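Transcriptional regulator, IclR family (PDB 3R4K) probably binds DNA through a winged helix-turn-helix domain and regulates transcription, its C-terminal domain being of the kind that senses small effector molecules in the IclR family. Local coordinates at residues Leu9-Tyr14 and Arg29-Asn34; Val77-Ala82 and Glu244-Ala249; Glu106-Leu111 and Glu129-His134. One frame throughout, in Å; residues are numbered along the deposited sequence.

Contact 1 of 3, residues Leu9-Tyr14 and Arg29-Asn34; sequences LTLLTY and RLSGMN
The ring of Tyr-14 is covered on both faces. Over one lies Leu-30, whose CB sits 4.2 Å from the ring centroid of Tyr-14 and 16° off the normal, a CH-pi contact displaced toward the CD1 side of the ring. On the opposite face, above the centre, rests the hydroxyl OG1 of Thr-13, itself tied back to the carbonyl O of Thr-10 at 2.6 Å. Ser-31 approaches the ring obliquely, its CB 3.9 Å from CE2 of Tyr-14. The phenol oxygen OH reaches the last turn of the neighbouring helix, 3.3 Å from the carbonyl O of Leu-30. With CG of Tyr-14 anti to its own carbonyl carbon (chi1 -63°), the ring is held between Thr-13 OG1 and Leu-30 CB. An alanine at Tyr-14 is likely to leave Leu-30 CB and the flank of Ser-31 without their aromatic partner, opening a gap between the two segments. The contact belongs to the helix-turn-helix domain: helix 24-31 gives way at Gly-32, whose positive phi turns the chain toward helix 35-47, giving the helix-turn-helix, and helix 4-12 packs against that pair. Beside this ring contact, CD2 of Leu-11 meets CB of Ser-31 at 3.7 Å, and the selenomethionine Met-33 extends its chain until CE lies 4.0 Å from the same CD2 of Leu-11. Leu-41 of helix 35-47 touches both Leu-11 and Met-33. OG of Ser-31 turns back into its own helix, bonded to the carbonyl of Leu-27, and receives a weak bond from N of Met-33.

Contact 2 of 3, residues Val77-Ala82 and Glu244-Ala249; sequences VPILSA and ERIGGA
Apolar packing carries the centre of this contact, where Ile-79 and Ile-246 meet through their ends. CD1 of Ile-79 lies 3.7 Å from CD1 of Ile-246. Placing CG1 of Ile-246 between its backbone N and carbonyl carbon (chi1 63°) puts the CG2 branch anti to the carbonyl carbon, where CG2 of Ile-246 comes within 4.0 Å of both CA and CD1 of Ile-79; one isoleucine thus meets both the tip and the root of the other. Leu-211 of strand 210-219 touches both isoleucines, linking the pair to the sheet. One turn further along helix 79-94, Ala-82 sets its CB 3.9 Å from CB of Arg-245, and its small methyl lets the two backbones come close, with CA of Ala-82 only 6.2 Å from CA of Arg-245. Arg-245 bends at chi2 and chi3, and its side chain crosses that of Val-77 at about a right angle, a packing contact with NH2 of Arg-245 3.5 Å from CG1 of Val-77.

The segments span the start of helix 79-94 and the end of helix 225-245 with the residues that follow, helices that lie against the antiparallel sheet of the GAF-like C-terminal domain. Helix 225-245 closes with a Schellman motif: Gly-247, at positive phi, is its C-prime residue, its N bonds to O of Glu-244, and N of Gly-248 bonds to O of Thr-243.

Polar interactions are few. The charge of Arg-245 is answered from elsewhere, since NH1 makes a salt bridge to Glu-52 of the second subunit. No direct hydrogen bond joins the segments, but a water donates to O of Val-77 at 2.7 Å and, over a longer 3.3 Å, to O of Arg-245; the latter carbonyl also accepts from Arg-73.

Contact 3 of 3, residues Glu106-Leu111 and Glu129-His134; sequences EQLASL and EVLTFH
Leu-131 runs its side chain along the backbone of the facing strand. Its CB lies 3.9 Å from O of Leu-108, and CG stays beside that same carbonyl. CD2 of Leu-131 then reaches furthest across, 3.4 Å from both the backbone N of Ser-110 and O of Leu-108, and also meets CG of Leu-108 and CB of Ser-110. The first torsion (chi1 -50°) sets CG of Leu-131 anti to its own carbonyl carbon, beside the backbone N.

Two backbone hydrogen bonds join the strands. N of Leu-131 donates to O of Leu-108 at 2.9 Å, nearly straight at 173°, and N of Ser-110 donates to O of Glu-129 at 2.8 Å. Between them Ala-109 and Val-130 form a non-hydrogen-bonded antiparallel pair. The short, weakly bonded strand 129-131 thus borders strand 107-114 at one margin of the chain's six-stranded sheet. On the face with Val-130, the side chain of Gln-107 crosses that of the valine at about a right angle, with NE2 of Gln-107 3.7 Å from CG2 of Val-130.

Beyond the strand Phe-133 swings back. Its CE1 lies 4.0 Å from CB of Leu-108, while O of Glu-106 sits in the ring plane at the edge, 3.3 Å from CE2 of Phe-133. Phe-150 meets this ring edge-to-face, and Val-142 of helix 137-143 touches both Phe-133 and Leu-108. The contact thus joins a short run of backbone pairing to apolar packing, and the carbonyl at the phenylalanine's edge faces the slightly positive rim of the ring, probably a mildly favourable electrostatic approach.

How the contacts relate
The three contacts show how a two-domain regulator divides its packing. Contact 1 lies in the DNA-binding domain, whereas contacts 2 and 3 belong to the C-terminal domain. Contact 1 closes along the chain before either of the others opens, and contact 3 is nested inside the long loop closed by contact 2. Contacts 1 and 3 are about 41 Å apart between centres, on opposite sides of the chain's centre. The centres of contacts 2 and 3 are about 19 Å apart, yet the two touch where CD2 of Leu-80 packs on CB of Leu-111 at 3.8 Å. Contacts 1 and 2, about 25 Å apart between centres and 10 Å between nearest atoms, both touch the second subunit.

Contact 1 of 3, residues Leu9-Tyr14 and Arg29-Asn34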
# COMPACT_ATOMS: atom_id res chain seq x y z
N LEU A 9 -2.96 -19.16 -8.28
CA LEU A 9 -2.11 -18.04 -7.91
C LEU A 9 -1.08 -17.71 -8.98
O LEU A 9 -0.71 -16.55 -9.11
CB LEU A 9 -1.47 -18.26 -6.53
CG LEU A 9 -2.47 -18.43 -5.39
CD1 LEU A 9 -1.79 -18.92 -4.14
CD2 LEU A 9 -3.33 -17.15 -5.18
N THR A 10 -0.67 -18.70 -9.80
CA THR A 10 0.26 -18.51 -10.92
C THR A 10 -0.38 -17.59 -11.98
O THR A 10 0.33 -16.79 -12.59
CB THR A 10 0.66 -19.86 -11.52
OG1 THR A 10 1.32 -20.63 -10.53
CG2 THR A 10 1.56 -19.74 -12.72
N LEU A 11 -1.71 -17.70 -12.17
CA LEU A 11 -2.45 -16.89 -13.14
C LEU A 11 -2.32 -15.39 -12.84
O LEU A 11 -2.22 -14.60 -13.78
CB LEU A 11 -3.94 -17.30 -13.21
CG LEU A 11 -4.25 -18.70 -13.81
CD1 LEU A 11 -5.72 -19.06 -13.62
CD2 LEU A 11 -3.91 -18.75 -15.28
N LEU A 12 -2.25 -15.03 -11.53
CA LEU A 12 -2.13 -13.65 -11.06
C LEU A 12 -0.78 -13.03 -11.42
O LEU A 12 -0.70 -11.80 -11.54
CB LEU A 12 -2.33 -13.57 -9.54
CG LEU A 12 -3.68 -13.97 -8.99
CD1 LEU A 12 -3.69 -13.81 -7.50
CD2 LEU A 12 -4.80 -13.15 -9.61
N THR A 13 0.27 -13.88 -11.57
CA THR A 13 1.64 -13.43 -11.88
C THR A 13 1.74 -12.81 -13.29
O THR A 13 2.67 -12.04 -13.54
CB THR A 13 2.68 -14.58 -11.71
OG1 THR A 13 2.60 -15.52 -12.79
CG2 THR A 13 2.58 -15.29 -10.36
N TYR A 14 0.81 -13.14 -14.19
CA TYR A 14 0.81 -12.66 -15.57
C TYR A 14 0.38 -11.19 -15.67
O TYR A 14 0.69 -10.54 -16.67
CB TYR A 14 -0.05 -13.57 -16.46
CG TYR A 14 0.52 -14.97 -16.52
CD1 TYR A 14 1.78 -15.21 -17.07
CD2 TYR A 14 -0.17 -16.04 -15.97
CE1 TYR A 14 2.33 -16.49 -17.09
CE2 TYR A 14 0.37 -17.33 -16.00
CZ TYR A 14 1.62 -17.55 -16.56
OH TYR A 14 2.17 -18.81 -16.61
N ARG A 29 -3.16 -19.09 -23.27
CA ARG A 29 -1.90 -19.15 -24.02
C ARG A 29 -0.69 -18.90 -23.14
O ARG A 29 0.31 -19.61 -23.27
CB ARG A 29 -1.91 -18.15 -25.19
CG ARG A 29 -2.68 -18.65 -26.41
CD ARG A 29 -2.61 -17.70 -27.59
NE ARG A 29 -3.46 -16.52 -27.42
CZ ARG A 29 -4.77 -16.48 -27.68
NH1 ARG A 29 -5.40 -17.58 -28.09
NH2 ARG A 29 -5.46 -15.37 -27.50
N LEU A 30 -0.77 -17.90 -22.24
CA LEU A 30 0.33 -17.54 -21.34
C LEU A 30 0.60 -18.60 -20.27
O LEU A 30 1.76 -18.83 -19.91
CB LEU A 30 0.06 -16.20 -20.63
CG LEU A 30 0.23 -14.92 -21.44
CD1 LEU A 30 -0.54 -13.79 -20.80
CD2 LEU A 30 1.70 -14.53 -21.55
N SER A 31 -0.47 -19.20 -19.72
CA SER A 31 -0.37 -20.16 -18.62
C SER A 31 -0.09 -21.59 -19.07
O SER A 31 0.54 -22.34 -18.32
CB SER A 31 -1.63 -20.14 -17.78
OG SER A 31 -2.76 -20.55 -18.52
N GLY A 32 -0.59 -21.98 -20.24
CA GLY A 32 -0.42 -23.34 -20.74
C GLY A 32 -1.53 -24.28 -20.30
O GLY A 32 -1.54 -25.45 -20.69
N MSE A 33 -2.50 -23.76 -19.51
CA MSE A 33 -3.66 -24.51 -19.01
C MSE A 33 -4.81 -24.48 -20.02
O MSE A 33 -4.84 -23.60 -20.87
CB MSE A 33 -4.14 -23.92 -17.67
CG MSE A 33 -3.02 -23.68 -16.65
SE MSE A 33 -3.67 -22.91 -15.00
CE MSE A 33 -2.10 -22.21 -14.34
N ASN A 34 -5.78 -25.43 -19.91
CA ASN A 34 -6.97 -25.44 -20.78
C ASN A 34 -7.85 -24.23 -20.45
O ASN A 34 -7.85 -23.78 -19.31
CB ASN A 34 -7.83 -26.73 -20.65
CG ASN A 34 -7.17 -27.95 -20.09
OD1 ASN A 34 -6.69 -27.98 -18.93
ND2 ASN A 34 -7.21 -29.02 -20.87

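Contact 2 of 3, residues Val77-Ala82 and Glu244-Ala249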
# COMPACT_ATOMS: atom_id res chain seq x y z
N VAL A 77 4.94 -5.48 8.08
CA VAL A 77 6.34 -5.29 7.68
C VAL A 77 6.54 -3.89 7.01
O VAL A 77 6.46 -3.79 5.78
CB VAL A 77 6.91 -6.42 6.76
CG1 VAL A 77 8.42 -6.31 6.65
CG2 VAL A 77 6.52 -7.81 7.23
N PRO A 78 6.85 -2.81 7.78
CA PRO A 78 7.22 -1.52 7.13
C PRO A 78 8.58 -1.67 6.36
O PRO A 78 9.31 -2.60 6.69
CB PRO A 78 7.31 -0.56 8.32
CG PRO A 78 6.70 -1.30 9.51
CD PRO A 78 6.99 -2.73 9.24
N ILE A 79 8.90 -0.84 5.32
CA ILE A 79 10.15 -0.90 4.50
C ILE A 79 11.43 -0.97 5.40
O ILE A 79 12.36 -1.73 5.08
CB ILE A 79 10.25 0.27 3.45
CG1 ILE A 79 11.59 0.24 2.65
CG2 ILE A 79 10.04 1.64 4.09
CD1 ILE A 79 11.46 0.48 1.19
N LEU A 80 11.47 -0.22 6.51
CA LEU A 80 12.65 -0.21 7.37
C LEU A 80 12.80 -1.52 8.16
O LEU A 80 13.92 -1.93 8.45
CB LEU A 80 12.68 1.02 8.30
CG LEU A 80 12.72 2.41 7.57
CD1 LEU A 80 12.63 3.55 8.54
CD2 LEU A 80 13.96 2.59 6.68
N SER A 81 11.69 -2.20 8.44
CA SER A 81 11.69 -3.50 9.12
C SER A 81 12.20 -4.58 8.15
O SER A 81 13.00 -5.43 8.55
CB SER A 81 10.30 -3.82 9.63
OG SER A 81 10.25 -5.10 10.23
N ALA A 82 11.79 -4.49 6.86
CA ALA A 82 12.23 -5.40 5.79
C ALA A 82 13.73 -5.21 5.47
O ALA A 82 14.41 -6.16 5.06
CB ALA A 82 11.41 -5.16 4.54
N GLU A 244 11.50 -6.92 -3.53
CA GLU A 244 10.59 -8.05 -3.40
C GLU A 244 9.88 -8.05 -2.03
O GLU A 244 8.68 -8.29 -2.00
CB GLU A 244 11.36 -9.35 -3.61
CG GLU A 244 10.51 -10.59 -3.75
CD GLU A 244 11.27 -11.85 -3.39
OE1 GLU A 244 11.03 -12.38 -2.28
OE2 GLU A 244 12.13 -12.29 -4.19
N ARG A 245 10.60 -7.74 -0.90
CA ARG A 245 10.02 -7.70 0.45
C ARG A 245 8.97 -6.57 0.60
O ARG A 245 8.19 -6.60 1.56
CB ARG A 245 11.09 -7.56 1.54
CG ARG A 245 12.13 -8.69 1.64
CD ARG A 245 11.75 -9.84 2.57
NE ARG A 245 11.57 -9.43 3.97
CZ ARG A 245 10.44 -9.55 4.66
NH1 ARG A 245 9.35 -10.07 4.09
NH2 ARG A 245 10.37 -9.15 5.92
N ILE A 246 8.93 -5.60 -0.34
CA ILE A 246 7.98 -4.50 -0.29
C ILE A 246 7.02 -4.54 -1.49
O ILE A 246 6.26 -3.60 -1.68
CB ILE A 246 8.67 -3.11 -0.15
CG1 ILE A 246 9.56 -2.78 -1.38
CG2 ILE A 246 9.45 -2.99 1.18
CD1 ILE A 246 9.79 -1.29 -1.64
N GLY A 247 7.02 -5.63 -2.26
CA GLY A 247 6.14 -5.82 -3.41
C GLY A 247 6.36 -4.84 -4.55
O GLY A 247 5.42 -4.51 -5.29
N GLY A 248 7.60 -4.38 -4.67
CA GLY A 248 7.99 -3.42 -5.70
C GLY A 248 8.10 -4.01 -7.09
O GLY A 248 8.16 -5.22 -7.28
N ALA A 249 8.10 -3.12 -8.09
CA ALA A 249 8.24 -3.48 -9.50
C ALA A 249 9.18 -2.50 -10.16
O ALA A 249 9.11 -1.30 -9.89
CB ALA A 249 6.89 -3.49 -10.20
O HOH W 1 5.96 -5.00 3.39

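Contact 3 of 3, residues Glu106-Leu111 and Glu129-His134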
# COMPACT_ATOMS: atom_id res chain seq x y z
N GLU A 106 10.74 16.03 -1.00
CA GLU A 106 11.70 16.43 -2.02
C GLU A 106 13.16 16.17 -1.60
O GLU A 106 14.08 16.46 -2.38
CB GLU A 106 11.49 17.90 -2.41
CG GLU A 106 10.47 18.05 -3.53
CD GLU A 106 10.48 19.34 -4.32
OE1 GLU A 106 11.02 20.36 -3.82
OE2 GLU A 106 9.91 19.33 -5.43
N GLN A 107 13.40 15.56 -0.41
CA GLN A 107 14.76 15.25 0.03
C GLN A 107 14.97 13.74 0.22
O GLN A 107 14.00 12.98 0.34
CB GLN A 107 15.14 16.02 1.31
CG GLN A 107 14.30 15.68 2.55
CD GLN A 107 14.84 16.31 3.82
OE1 GLN A 107 15.35 17.44 3.82
NE2 GLN A 107 14.69 15.59 4.92
N LEU A 108 16.24 13.33 0.22
CA LEU A 108 16.65 11.94 0.40
C LEU A 108 17.35 11.79 1.78
O LEU A 108 18.38 12.44 2.03
CB LEU A 108 17.56 11.50 -0.76
CG LEU A 108 18.02 10.05 -0.75
CD1 LEU A 108 16.88 9.10 -1.12
CD2 LEU A 108 19.19 9.86 -1.68
N ALA A 109 16.76 10.98 2.67
CA ALA A 109 17.26 10.79 4.04
C ALA A 109 17.65 9.34 4.36
O ALA A 109 16.86 8.43 4.11
CB ALA A 109 16.21 11.27 5.04
N SER A 110 18.88 9.12 4.91
CA SER A 110 19.35 7.79 5.30
C SER A 110 18.60 7.42 6.56
O SER A 110 18.70 8.13 7.56
CB SER A 110 20.87 7.75 5.50
OG SER A 110 21.34 6.42 5.52
N LEU A 111 17.77 6.36 6.50
CA LEU A 111 16.90 6.03 7.62
C LEU A 111 17.20 4.70 8.34
O LEU A 111 16.71 4.50 9.45
CB LEU A 111 15.45 6.10 7.14
CG LEU A 111 15.01 7.56 6.80
CD1 LEU A 111 13.71 7.58 6.01
CD2 LEU A 111 14.97 8.48 8.06
N GLU A 129 20.15 11.37 8.39
CA GLU A 129 21.14 12.19 7.70
C GLU A 129 20.62 12.48 6.28
O GLU A 129 20.17 11.57 5.58
CB GLU A 129 22.51 11.47 7.69
CG GLU A 129 23.61 12.26 7.01
CD GLU A 129 25.02 11.95 7.47
OE1 GLU A 129 25.40 10.76 7.53
OE2 GLU A 129 25.77 12.93 7.72
N VAL A 130 20.64 13.74 5.87
CA VAL A 130 20.16 14.16 4.55
C VAL A 130 21.31 14.05 3.55
O VAL A 130 22.41 14.55 3.79
CB VAL A 130 19.51 15.57 4.57
CG1 VAL A 130 19.03 15.99 3.18
CG2 VAL A 130 18.35 15.61 5.57
N LEU A 131 21.06 13.34 2.44
CA LEU A 131 22.04 13.10 1.39
C LEU A 131 21.77 14.01 0.21
O LEU A 131 20.61 14.33 -0.10
CB LEU A 131 22.01 11.63 0.92
CG LEU A 131 22.08 10.50 1.96
CD1 LEU A 131 22.91 10.82 3.21
CD2 LEU A 131 20.78 9.98 2.28
N THR A 132 22.85 14.45 -0.46
CA THR A 132 22.69 15.31 -1.63
C THR A 132 22.35 14.43 -2.84
O THR A 132 22.75 13.26 -2.89
CB THR A 132 23.95 16.17 -1.85
OG1 THR A 132 25.06 15.32 -2.15
CG2 THR A 132 24.29 17.06 -0.66
N PHE A 133 21.60 14.97 -3.81
CA PHE A 133 21.25 14.22 -5.01
C PHE A 133 22.44 14.11 -5.96
O PHE A 133 22.58 13.11 -6.68
CB PHE A 133 20.05 14.84 -5.73
CG PHE A 133 18.72 14.53 -5.07
CD1 PHE A 133 18.19 13.24 -5.12
CD2 PHE A 133 18.00 15.51 -4.40
CE1 PHE A 133 16.97 12.94 -4.49
CE2 PHE A 133 16.78 15.21 -3.79
CZ PHE A 133 16.28 13.93 -3.84
N HIS A 134 23.31 15.12 -5.95
CA HIS A 134 24.45 15.19 -6.85
C HIS A 134 25.76 14.66 -6.24
O HIS A 134 26.66 14.28 -6.99
CB HIS A 134 24.64 16.65 -7.32
CG HIS A 134 25.00 17.60 -6.23
ND1 HIS A 134 24.07 18.06 -5.31
CD2 HIS A 134 26.20 18.16 -5.94
CE1 HIS A 134 24.73 18.86 -4.49
NE2 HIS A 134 26.02 18.95 -4.83